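Long-range contact in putative lipoprotein (Bacteroides ovatus, PDB 3OQQ), which is of unknown function, probably an extracellular lipoprotein, and holds calcium ions in the crystal: residues Asp140-Phe152 with His394-Phe408. Numbering follows the deposited sequence.
Sequences DSWYDEDFNDVVF and HAYERVPFREAYPDF. With CA (calcium ion), chain B; CA (calcium ion), chain C; ACT (acetate ion), chain F.
Asp146 OD2 is gripped twice: it binds one calcium ion at 2.4 Å and accepts from Arg398 N at 2.8 Å, on the anti side of the carboxylate. Glu397 closes on the same calcium from the other segment with both OE1 and OE2, its chain bent at chi2 (50°) so that the carboxylate turns back to the ion. Asp146 OD1 and Asp149 OD1 each bridge this calcium and a second one, making a two-calcium cluster in the loop that leads into strand 150-161; the Gly186 carbonyl oxygen joins the first site and Glu132 the second, and one water is shared. The type II turn Tyr396-Val399 carries the Glu397 carboxylate to the calcium and the Arg398 N-H to Asp146. Further along, the start of helix 401-404 is tied to the loop by Phe401 N to Glu145 O (2.8 Å) and Arg402 N to Tyr143 O (3.1 Å). The guanidinium face of Arg402 lies against the Tyr143 ring edge, CZ 3.6 Å from CE1, the planes 65° apart, while NH1 makes weak salt-bridge bonds to the Asp144 carboxylate, the one to OD1 doubtful. With an alanine replacing Arg402, Asp144 would probably lose this positive partner and the Tyr143 edge its cover. Phe408 CZ meets Trp142 CH2 at 3.7 Å, the rings nearly perpendicular.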
ATOM      1  N   ASP A 140       6.292 -21.825  16.173  1.00 37.66           N
ATOM      2  CA  ASP A 140       6.355 -22.848  15.111  1.00 38.92           C
ATOM      3  C   ASP A 140       5.095 -22.723  14.259  1.00 39.92           C
ATOM      4  O   ASP A 140       5.197 -22.603  13.035  1.00 39.86           O
ATOM      5  CB  ASP A 140       6.516 -24.275  15.676  1.00 43.25           C
ATOM      6  CG  ASP A 140       7.930 -24.636  16.091  1.00 64.61           C
ATOM      7  OD1 ASP A 140       8.887 -24.238  15.371  1.00 65.03           O
ATOM      8  OD2 ASP A 140       8.085 -25.353  17.112  1.00 76.27           O
ATOM      9  N   SER A 141       3.918 -22.608  14.916  1.00 34.09           N
ATOM     10  CA  SER A 141       2.666 -22.325  14.196  1.00 32.49           C
ATOM     11  C   SER A 141       2.622 -20.811  14.112  1.00 34.02           C
ATOM     12  O   SER A 141       2.037 -20.140  14.970  1.00 33.19           O
ATOM     13  CB  SER A 141       1.457 -22.931  14.904  1.00 35.05           C
ATOM     14  OG  SER A 141       1.622 -24.331  15.053  1.00 44.37           O
ATOM     15  N   TRP A 142       3.376 -20.266  13.141  1.00 28.64           N
ATOM     16  CA  TRP A 142       3.562 -18.829  12.980  1.00 26.69           C
ATOM     17  C   TRP A 142       2.242 -18.062  12.850  1.00 29.62           C
ATOM     18  O   TRP A 142       2.179 -16.917  13.257  1.00 28.75           O
ATOM     19  CB  TRP A 142       4.506 -18.524  11.808  1.00 24.42           C
ATOM     20  CG  TRP A 142       4.014 -18.977  10.465  1.00 24.26           C
ATOM     21  CD1 TRP A 142       4.353 -20.128   9.816  1.00 27.41           C
ATOM     22  CD2 TRP A 142       3.196 -18.222   9.552  1.00 22.37           C
ATOM     23  NE1 TRP A 142       3.801 -20.138   8.557  1.00 26.55           N
ATOM     24  CE2 TRP A 142       3.075 -18.984   8.372  1.00 25.66           C
ATOM     25  CE3 TRP A 142       2.553 -16.965   9.621  1.00 22.69           C
ATOM     26  CZ2 TRP A 142       2.329 -18.547   7.270  1.00 23.46           C
ATOM     27  CZ3 TRP A 142       1.795 -16.537   8.537  1.00 23.25           C
ATOM     28  CH2 TRP A 142       1.671 -17.335   7.387  1.00 24.24           C
ATOM     29  N   TYR A 143       1.178 -18.706  12.373  1.00 27.10           N
ATOM     30  CA  TYR A 143      -0.117 -18.038  12.221  1.00 25.72           C
ATOM     31  C   TYR A 143      -0.921 -18.056  13.548  1.00 27.02           C
ATOM     32  O   TYR A 143      -2.076 -17.671  13.566  1.00 26.55           O
ATOM     33  CB  TYR A 143      -0.908 -18.633  11.051  1.00 27.65           C
ATOM     34  CG  TYR A 143      -0.637 -20.100  10.819  1.00 30.10           C
ATOM     35  CD1 TYR A 143      -1.040 -21.060  11.745  1.00 31.93           C
ATOM     36  CD2 TYR A 143       0.007 -20.534   9.667  1.00 32.12           C
ATOM     37  CE1 TYR A 143      -0.810 -22.419  11.526  1.00 32.68           C
ATOM     38  CE2 TYR A 143       0.233 -21.890   9.434  1.00 34.86           C
ATOM     39  CZ  TYR A 143      -0.176 -22.829  10.367  1.00 41.64           C
ATOM     40  OH  TYR A 143       0.086 -24.161  10.157  1.00 50.77           O
ATOM     41  N   ASP A 144      -0.278 -18.454  14.656  1.00 23.76           N
ATOM     42  CA  ASP A 144      -0.795 -18.392  16.019  1.00 22.90           C
ATOM     43  C   ASP A 144      -0.397 -17.016  16.627  1.00 26.49           C
ATOM     44  O   ASP A 144      -0.858 -16.643  17.707  1.00 26.07           O
ATOM     45  CB  ASP A 144      -0.281 -19.566  16.873  1.00 25.11           C
ATOM     46  CG  ASP A 144      -1.228 -20.758  16.906  1.00 36.69           C
ATOM     47  OD1 ASP A 144      -2.433 -20.574  16.624  1.00 37.44           O
ATOM     48  OD2 ASP A 144      -0.785 -21.849  17.275  1.00 42.08           O
ATOM     49  N   GLU A 145       0.461 -16.260  15.905  1.00 21.78           N
ATOM     50  CA  GLU A 145       0.821 -14.872  16.244  1.00 21.01           C
ATOM     51  C   GLU A 145      -0.402 -14.020  15.950  1.00 23.32           C
ATOM     52  O   GLU A 145      -1.256 -14.473  15.181  1.00 22.72           O
ATOM     53  CB  GLU A 145       2.050 -14.378  15.424  1.00 21.81           C
ATOM     54  CG  GLU A 145       3.344 -15.165  15.624  1.00 27.23           C
ATOM     55  CD  GLU A 145       4.035 -15.133  16.974  1.00 41.06           C
ATOM     56  OE1 GLU A 145       3.442 -14.635  17.957  1.00 28.71           O
ATOM     57  OE2 GLU A 145       5.170 -15.654  17.055  1.00 30.88           O
ATOM     58  N   ASP A 146      -0.514 -12.810  16.545  1.00 20.16           N
ATOM     59  CA  ASP A 146      -1.707 -11.990  16.342  1.00 19.36           C
ATOM     60  C   ASP A 146      -1.661 -11.089  15.071  1.00 22.53           C
ATOM     61  O   ASP A 146      -2.720 -10.621  14.627  1.00 22.69           O
ATOM     62  CB  ASP A 146      -2.065 -11.161  17.608  1.00 20.71           C
ATOM     63  CG  ASP A 146      -1.025 -10.220  18.216  1.00 22.34           C
ATOM     64  OD1 ASP A 146       0.056 -10.039  17.611  1.00 19.36           O
ATOM     65  OD2 ASP A 146      -1.298  -9.664  19.291  1.00 24.21           O
ATOM     66  N   PHE A 147      -0.467 -10.859  14.496  1.00 18.50           N
ATOM     67  CA  PHE A 147      -0.254 -10.044  13.282  1.00 18.18           C
ATOM     68  C   PHE A 147      -0.876  -8.641  13.384  1.00 21.35           C
ATOM     69  O   PHE A 147      -1.383  -8.123  12.389  1.00 21.16           O
ATOM     70  CB  PHE A 147      -0.744 -10.757  12.002  1.00 18.37           C
ATOM     71  CG  PHE A 147       0.299 -11.711  11.464  1.00 18.79           C
ATOM     72  CD1 PHE A 147       0.398 -13.015  11.961  1.00 19.81           C
ATOM     73  CD2 PHE A 147       1.219 -11.291  10.502  1.00 18.30           C
ATOM     74  CE1 PHE A 147       1.393 -13.887  11.495  1.00 21.25           C
ATOM     75  CE2 PHE A 147       2.212 -12.162  10.032  1.00 20.99           C
ATOM     76  CZ  PHE A 147       2.298 -13.449  10.538  1.00 19.90           C
ATOM     77  N   ASN A 148      -0.798  -8.012  14.558  1.00 17.94           N
ATOM     78  CA  ASN A 148      -1.344  -6.651  14.684  1.00 17.59           C
ATOM     79  C   ASN A 148      -0.297  -5.709  15.282  1.00 20.84           C
ATOM     80  O   ASN A 148      -0.635  -4.603  15.689  1.00 18.83           O
ATOM     81  CB  ASN A 148      -2.626  -6.652  15.521  1.00 14.92           C
ATOM     82  CG  ASN A 148      -2.334  -7.019  16.952  1.00 28.59           C
ATOM     83  OD1 ASN A 148      -1.173  -7.147  17.329  1.00 16.60           O
ATOM     84  ND2 ASN A 148      -3.353  -7.157  17.776  1.00 13.75           N
ATOM     85  N   ASP A 149       0.968  -6.171  15.377  1.00 18.59           N
ATOM     86  CA  ASP A 149       2.072  -5.409  15.999  1.00 17.94           C
ATOM     87  C   ASP A 149       2.252  -4.053  15.357  1.00 18.71           C
ATOM     88  O   ASP A 149       2.515  -3.076  16.069  1.00 17.49           O
ATOM     89  CB  ASP A 149       3.354  -6.228  16.009  1.00 19.86           C
ATOM     90  CG  ASP A 149       3.118  -7.547  16.751  1.00 25.92           C
ATOM     91  OD1 ASP A 149       2.039  -7.688  17.408  1.00 23.90           O
ATOM     92  OD2 ASP A 149       3.976  -8.440  16.653  1.00 24.56           O
ATOM     93  N   VAL A 150       2.064  -3.982  14.025  1.00 14.73           N
ATOM     94  CA  VAL A 150       1.987  -2.751  13.247  1.00 15.75           C
ATOM     95  C   VAL A 150       0.927  -3.005  12.183  1.00 20.42           C
ATOM     96  O   VAL A 150       1.002  -3.979  11.425  1.00 20.14           O
ATOM     97  CB  VAL A 150       3.292  -2.159  12.635  1.00 20.77           C
ATOM     98  CG1 VAL A 150       3.006  -0.788  12.005  1.00 20.79           C
ATOM     99  CG2 VAL A 150       4.407  -2.025  13.675  1.00 21.29           C
ATOM    100  N   VAL A 151      -0.114  -2.187  12.191  1.00 17.05           N
ATOM    101  CA  VAL A 151      -1.189  -2.358  11.202  1.00 14.82           C
ATOM    102  C   VAL A 151      -1.314  -1.021  10.531  1.00 17.99           C
ATOM    103  O   VAL A 151      -1.539  -0.012  11.206  1.00 16.51           O
ATOM    104  CB  VAL A 151      -2.526  -2.876  11.787  1.00 16.87           C
ATOM    105  CG1 VAL A 151      -3.582  -3.079  10.705  1.00 15.46           C
ATOM    106  CG2 VAL A 151      -2.333  -4.157  12.591  1.00 17.30           C
ATOM    107  N   PHE A 152      -1.070  -0.986   9.227  1.00 14.50           N
ATOM    108  CA  PHE A 152      -1.225   0.269   8.510  1.00 13.50           C
ATOM    109  C   PHE A 152      -1.833   0.078   7.173  1.00 18.07           C
ATOM    110  O   PHE A 152      -1.515  -0.875   6.487  1.00 17.82           O
ATOM    111  CB  PHE A 152       0.093   1.035   8.375  1.00 13.17           C
ATOM    112  CG  PHE A 152       1.214   0.402   7.589  1.00 13.23           C
ATOM    113  CD1 PHE A 152       2.150  -0.419   8.218  1.00 13.99           C
ATOM    114  CD2 PHE A 152       1.422   0.737   6.253  1.00 14.00           C
ATOM    115  CE1 PHE A 152       3.241  -0.922   7.521  1.00 14.66           C
ATOM    116  CE2 PHE A 152       2.507   0.214   5.550  1.00 17.03           C
ATOM    117  CZ  PHE A 152       3.423  -0.592   6.202  1.00 15.08           C
ATOM    118  N   HIS A 394      -7.929  -6.113  11.665  1.00 14.31           N
ATOM    119  CA  HIS A 394      -6.855  -6.762  12.417  1.00 13.63           C
ATOM    120  C   HIS A 394      -7.431  -7.444  13.672  1.00 19.93           C
ATOM    121  O   HIS A 394      -8.544  -7.136  14.122  1.00 18.08           O
ATOM    122  CB  HIS A 394      -5.724  -5.770  12.772  1.00 14.12           C
ATOM    123  CG  HIS A 394      -6.171  -4.644  13.653  1.00 17.07           C
ATOM    124  ND1 HIS A 394      -6.879  -3.578  13.144  1.00 18.06           N
ATOM    125  CD2 HIS A 394      -6.038  -4.484  14.996  1.00 17.44           C
ATOM    126  CE1 HIS A 394      -7.134  -2.780  14.177  1.00 16.50           C
ATOM    127  NE2 HIS A 394      -6.619  -3.268  15.305  1.00 16.93           N
ATOM    128  N   ALA A 395      -6.653  -8.364  14.239  1.00 17.89           N
ATOM    129  CA  ALA A 395      -7.015  -9.124  15.431  1.00 18.48           C
ATOM    130  C   ALA A 395      -6.829  -8.342  16.708  1.00 22.39           C
ATOM    131  O   ALA A 395      -5.930  -7.493  16.807  1.00 22.19           O
ATOM    132  CB  ALA A 395      -6.151 -10.376  15.513  1.00 19.10           C
ATOM    133  N   TYR A 396      -7.616  -8.718  17.737  1.00 20.24           N
ATOM    134  CA  TYR A 396      -7.454  -8.206  19.107  1.00 19.90           C
ATOM    135  C   TYR A 396      -6.115  -8.726  19.626  1.00 23.89           C
ATOM    136  O   TYR A 396      -5.641  -9.756  19.140  1.00 22.32           O
ATOM    137  CB  TYR A 396      -8.601  -8.689  20.023  1.00 20.61           C
ATOM    138  CG  TYR A 396      -9.865  -7.876  19.906  1.00 19.24           C
ATOM    139  CD1 TYR A 396      -9.937  -6.585  20.421  1.00 19.91           C
ATOM    140  CD2 TYR A 396     -11.017  -8.422  19.352  1.00 19.80           C
ATOM    141  CE1 TYR A 396     -11.098  -5.827  20.305  1.00 17.25           C
ATOM    142  CE2 TYR A 396     -12.191  -7.682  19.254  1.00 19.29           C
ATOM    143  CZ  TYR A 396     -12.221  -6.376  19.720  1.00 19.71           C
ATOM    144  OH  TYR A 396     -13.367  -5.630  19.629  1.00 17.15           O
ATOM    145  N   GLU A 397      -5.491  -8.007  20.566  1.00 21.76           N
ATOM    146  CA  GLU A 397      -4.190  -8.385  21.119  1.00 20.35           C
ATOM    147  C   GLU A 397      -4.185  -9.819  21.641  1.00 23.77           C
ATOM    148  O   GLU A 397      -5.113 -10.229  22.353  1.00 22.56           O
ATOM    149  CB  GLU A 397      -3.762  -7.413  22.226  1.00 21.32           C
ATOM    150  CG  GLU A 397      -2.266  -7.471  22.552  1.00 25.18           C
ATOM    151  CD  GLU A 397      -1.262  -7.377  21.418  1.00 28.26           C
ATOM    152  OE1 GLU A 397      -1.612  -6.867  20.328  1.00 25.36           O
ATOM    153  OE2 GLU A 397      -0.101  -7.794  21.629  1.00 22.47           O
ATOM    154  N   ARG A 398      -3.122 -10.581  21.261  1.00 21.42           N
ATOM    155  CA  ARG A 398      -2.848 -11.979  21.632  1.00 21.49           C
ATOM    156  C   ARG A 398      -3.889 -12.970  21.081  1.00 26.95           C
ATOM    157  O   ARG A 398      -3.857 -14.145  21.444  1.00 29.31           O
ATOM    158  CB  ARG A 398      -2.695 -12.144  23.156  1.00 21.99           C
ATOM    159  CG  ARG A 398      -1.332 -11.638  23.685  1.00 30.64           C
ATOM    160  CD  ARG A 398      -1.258 -11.696  25.210  1.00 31.40           C
ATOM    161  NE  ARG A 398      -2.331 -10.913  25.834  1.00 45.08           N
ATOM    162  CZ  ARG A 398      -2.258  -9.610  26.113  1.00 59.10           C
ATOM    163  NH1 ARG A 398      -1.143  -8.927  25.866  1.00 37.76           N
ATOM    164  NH2 ARG A 398      -3.295  -8.984  26.654  1.00 44.59           N
ATOM    165  N   VAL A 399      -4.767 -12.537  20.168  1.00 22.25           N
ATOM    166  CA  VAL A 399      -5.694 -13.461  19.515  1.00 22.74           C
ATOM    167  C   VAL A 399      -4.941 -14.066  18.311  1.00 27.64           C
ATOM    168  O   VAL A 399      -4.494 -13.300  17.443  1.00 26.67           O
ATOM    169  CB  VAL A 399      -7.047 -12.804  19.096  1.00 26.62           C
ATOM    170  CG1 VAL A 399      -7.838 -13.717  18.164  1.00 25.90           C
ATOM    171  CG2 VAL A 399      -7.885 -12.421  20.311  1.00 26.74           C
ATOM    172  N   PRO A 400      -4.782 -15.413  18.230  1.00 26.10           N
ATOM    173  CA  PRO A 400      -4.088 -16.002  17.063  1.00 25.60           C
ATOM    174  C   PRO A 400      -4.742 -15.585  15.745  1.00 26.59           C
ATOM    175  O   PRO A 400      -5.965 -15.651  15.635  1.00 26.96           O
ATOM    176  CB  PRO A 400      -4.223 -17.517  17.296  1.00 28.50           C
ATOM    177  CG  PRO A 400      -4.409 -17.669  18.767  1.00 33.40           C
ATOM    178  CD  PRO A 400      -5.250 -16.465  19.161  1.00 28.43           C
ATOM    179  N   PHE A 401      -3.939 -15.152  14.748  1.00 21.35           N
ATOM    180  CA  PHE A 401      -4.452 -14.713  13.437  1.00 19.17           C
ATOM    181  C   PHE A 401      -5.377 -15.765  12.800  1.00 24.32           C
ATOM    182  O   PHE A 401      -6.469 -15.411  12.371  1.00 23.43           O
ATOM    183  CB  PHE A 401      -3.313 -14.339  12.472  1.00 19.55           C
ATOM    184  CG  PHE A 401      -3.810 -13.473  11.330  1.00 18.30           C
ATOM    185  CD1 PHE A 401      -4.233 -12.164  11.559  1.00 18.84           C
ATOM    186  CD2 PHE A 401      -3.916 -13.983  10.048  1.00 18.54           C
ATOM    187  CE1 PHE A 401      -4.728 -11.375  10.509  1.00 19.30           C
ATOM    188  CE2 PHE A 401      -4.402 -13.189   8.991  1.00 20.19           C
ATOM    189  CZ  PHE A 401      -4.793 -11.892   9.225  1.00 17.60           C
ATOM    190  N   ARG A 402      -4.987 -17.064  12.830  1.00 22.82           N
ATOM    191  CA  ARG A 402      -5.754 -18.201  12.296  1.00 22.17           C
ATOM    192  C   ARG A 402      -7.154 -18.355  13.013  1.00 28.87           C
ATOM    193  O   ARG A 402      -8.055 -18.977  12.449  1.00 29.40           O
ATOM    194  CB  ARG A 402      -4.926 -19.494  12.427  1.00 20.70           C
ATOM    195  CG  ARG A 402      -4.952 -20.071  13.839  1.00 32.90           C
ATOM    196  CD  ARG A 402      -3.840 -21.013  14.153  1.00 41.99           C
ATOM    197  NE  ARG A 402      -3.989 -22.290  13.482  1.00 39.97           N
ATOM    198  CZ  ARG A 402      -3.337 -23.394  13.828  1.00 55.49           C
ATOM    199  NH1 ARG A 402      -2.520 -23.393  14.878  1.00 42.63           N
ATOM    200  NH2 ARG A 402      -3.505 -24.511  13.138  1.00 31.89           N
ATOM    201  N   GLU A 403      -7.318 -17.800  14.239  1.00 24.86           N
ATOM    202  CA  GLU A 403      -8.611 -17.818  14.960  1.00 24.61           C
ATOM    203  C   GLU A 403      -9.477 -16.639  14.520  1.00 26.03           C
ATOM    204  O   GLU A 403     -10.684 -16.795  14.394  1.00 25.05           O
ATOM    205  CB  GLU A 403      -8.419 -17.825  16.486  1.00 26.13           C
ATOM    206  CG  GLU A 403      -7.875 -19.150  16.989  1.00 31.53           C
ATOM    207  CD  GLU A 403      -7.809 -19.338  18.488  1.00 48.48           C
ATOM    208  OE1 GLU A 403      -8.562 -18.654  19.217  1.00 39.36           O
ATOM    209  OE2 GLU A 403      -7.004 -20.185  18.936  1.00 56.70           O
ATOM    210  N   ALA A 404      -8.864 -15.466  14.263  1.00 21.88           N
ATOM    211  CA  ALA A 404      -9.566 -14.300  13.712  1.00 20.27           C
ATOM    212  C   ALA A 404     -10.023 -14.601  12.279  1.00 23.79           C
ATOM    213  O   ALA A 404     -11.094 -14.143  11.870  1.00 22.97           O
ATOM    214  CB  ALA A 404      -8.646 -13.081  13.719  1.00 20.25           C
ATOM    215  N   TYR A 405      -9.189 -15.376  11.515  1.00 20.21           N
ATOM    216  CA  TYR A 405      -9.455 -15.765  10.129  1.00 19.80           C
ATOM    217  C   TYR A 405      -9.423 -17.309  10.002  1.00 23.58           C
ATOM    218  O   TYR A 405      -8.356 -17.862   9.710  1.00 23.47           O
ATOM    219  CB  TYR A 405      -8.449 -15.057   9.161  1.00 19.45           C
ATOM    220  CG  TYR A 405      -8.741 -13.577   9.080  1.00 17.82           C
ATOM    221  CD1 TYR A 405      -9.706 -13.086   8.202  1.00 18.51           C
ATOM    222  CD2 TYR A 405      -8.160 -12.682   9.979  1.00 17.82           C
ATOM    223  CE1 TYR A 405     -10.059 -11.736   8.195  1.00 16.48           C
ATOM    224  CE2 TYR A 405      -8.525 -11.339  10.003  1.00 18.56           C
ATOM    225  CZ  TYR A 405      -9.478 -10.871   9.107  1.00 24.12           C
ATOM    226  OH  TYR A 405      -9.875  -9.562   9.147  1.00 20.68           O
ATOM    227  N   PRO A 406     -10.585 -18.019  10.182  1.00 20.59           N
ATOM    228  CA  PRO A 406     -10.563 -19.504  10.151  1.00 21.11           C
ATOM    229  C   PRO A 406     -10.197 -20.149   8.808  1.00 24.50           C
ATOM    230  O   PRO A 406      -9.900 -21.338   8.789  1.00 24.46           O
ATOM    231  CB  PRO A 406     -11.997 -19.898  10.553  1.00 23.23           C
ATOM    232  CG  PRO A 406     -12.542 -18.694  11.269  1.00 26.98           C
ATOM    233  CD  PRO A 406     -11.917 -17.513  10.582  1.00 21.72           C
ATOM    234  N   ASP A 407     -10.261 -19.413   7.692  1.00 21.70           N
ATOM    235  CA  ASP A 407      -9.879 -19.975   6.388  1.00 21.33           C
ATOM    236  C   ASP A 407      -8.432 -19.621   5.986  1.00 24.73           C
ATOM    237  O   ASP A 407      -7.984 -20.031   4.906  1.00 23.47           O
ATOM    238  CB  ASP A 407     -10.853 -19.511   5.320  1.00 22.74           C
ATOM    239  CG  ASP A 407     -12.232 -20.100   5.529  1.00 27.93           C
ATOM    240  OD1 ASP A 407     -12.325 -21.193   6.125  1.00 25.93           O
ATOM    241  OD2 ASP A 407     -13.204 -19.477   5.090  1.00 34.17           O
ATOM    242  N   PHE A 408      -7.705 -18.859   6.842  1.00 22.40           N
ATOM    243  CA  PHE A 408      -6.324 -18.429   6.565  1.00 21.03           C
ATOM    244  C   PHE A 408      -5.387 -19.618   6.306  1.00 24.71           C
ATOM    245  O   PHE A 408      -4.732 -19.629   5.264  1.00 23.44           O
ATOM    246  CB  PHE A 408      -5.753 -17.557   7.705  1.00 21.59           C
ATOM    247  CG  PHE A 408      -4.352 -17.008   7.481  1.00 22.80           C
ATOM    248  CD1 PHE A 408      -4.100 -16.074   6.479  1.00 22.46           C
ATOM    249  CD2 PHE A 408      -3.290 -17.413   8.284  1.00 23.56           C
ATOM    250  CE1 PHE A 408      -2.815 -15.560   6.284  1.00 21.60           C
ATOM    251  CE2 PHE A 408      -2.014 -16.878   8.101  1.00 24.19           C
ATOM    252  CZ  PHE A 408      -1.786 -15.945   7.113  1.00 21.10           C
TER
HETATM  253 CA    CA B 457       0.255  -7.810  19.131  1.00 21.67          CA
HETATM  254 CA    CA C 458       2.571 -10.260  17.688  1.00 20.66          CA
HETATM  255  C   ACT F 461     -16.205  -7.526  19.106  0.50 22.63           C
HETATM  256  O   ACT F 461     -15.300  -7.047  18.352  0.50 21.12           O
HETATM  257  OXT ACT F 461     -17.411  -7.678  18.734  0.50 21.61           O
HETATM  258  CH3 ACT F 461     -15.828  -7.938  20.510  0.50 21.67           C
HETATM  259  O   HOH W   1      -5.011 -21.268  17.483  1.00 38.17           O
HETATM  260  O   HOH W   2       1.926 -12.468  18.433  1.00 17.06           O
HETATM  261  O   HOH W   3      -4.255  -8.912  13.040  1.00 16.49           O
HETATM  262  O   HOH W   4       2.274  -9.402  19.866  1.00 18.14           O
HETATM  263  O   HOH W   5       4.651 -10.378  18.843  1.00 21.04           O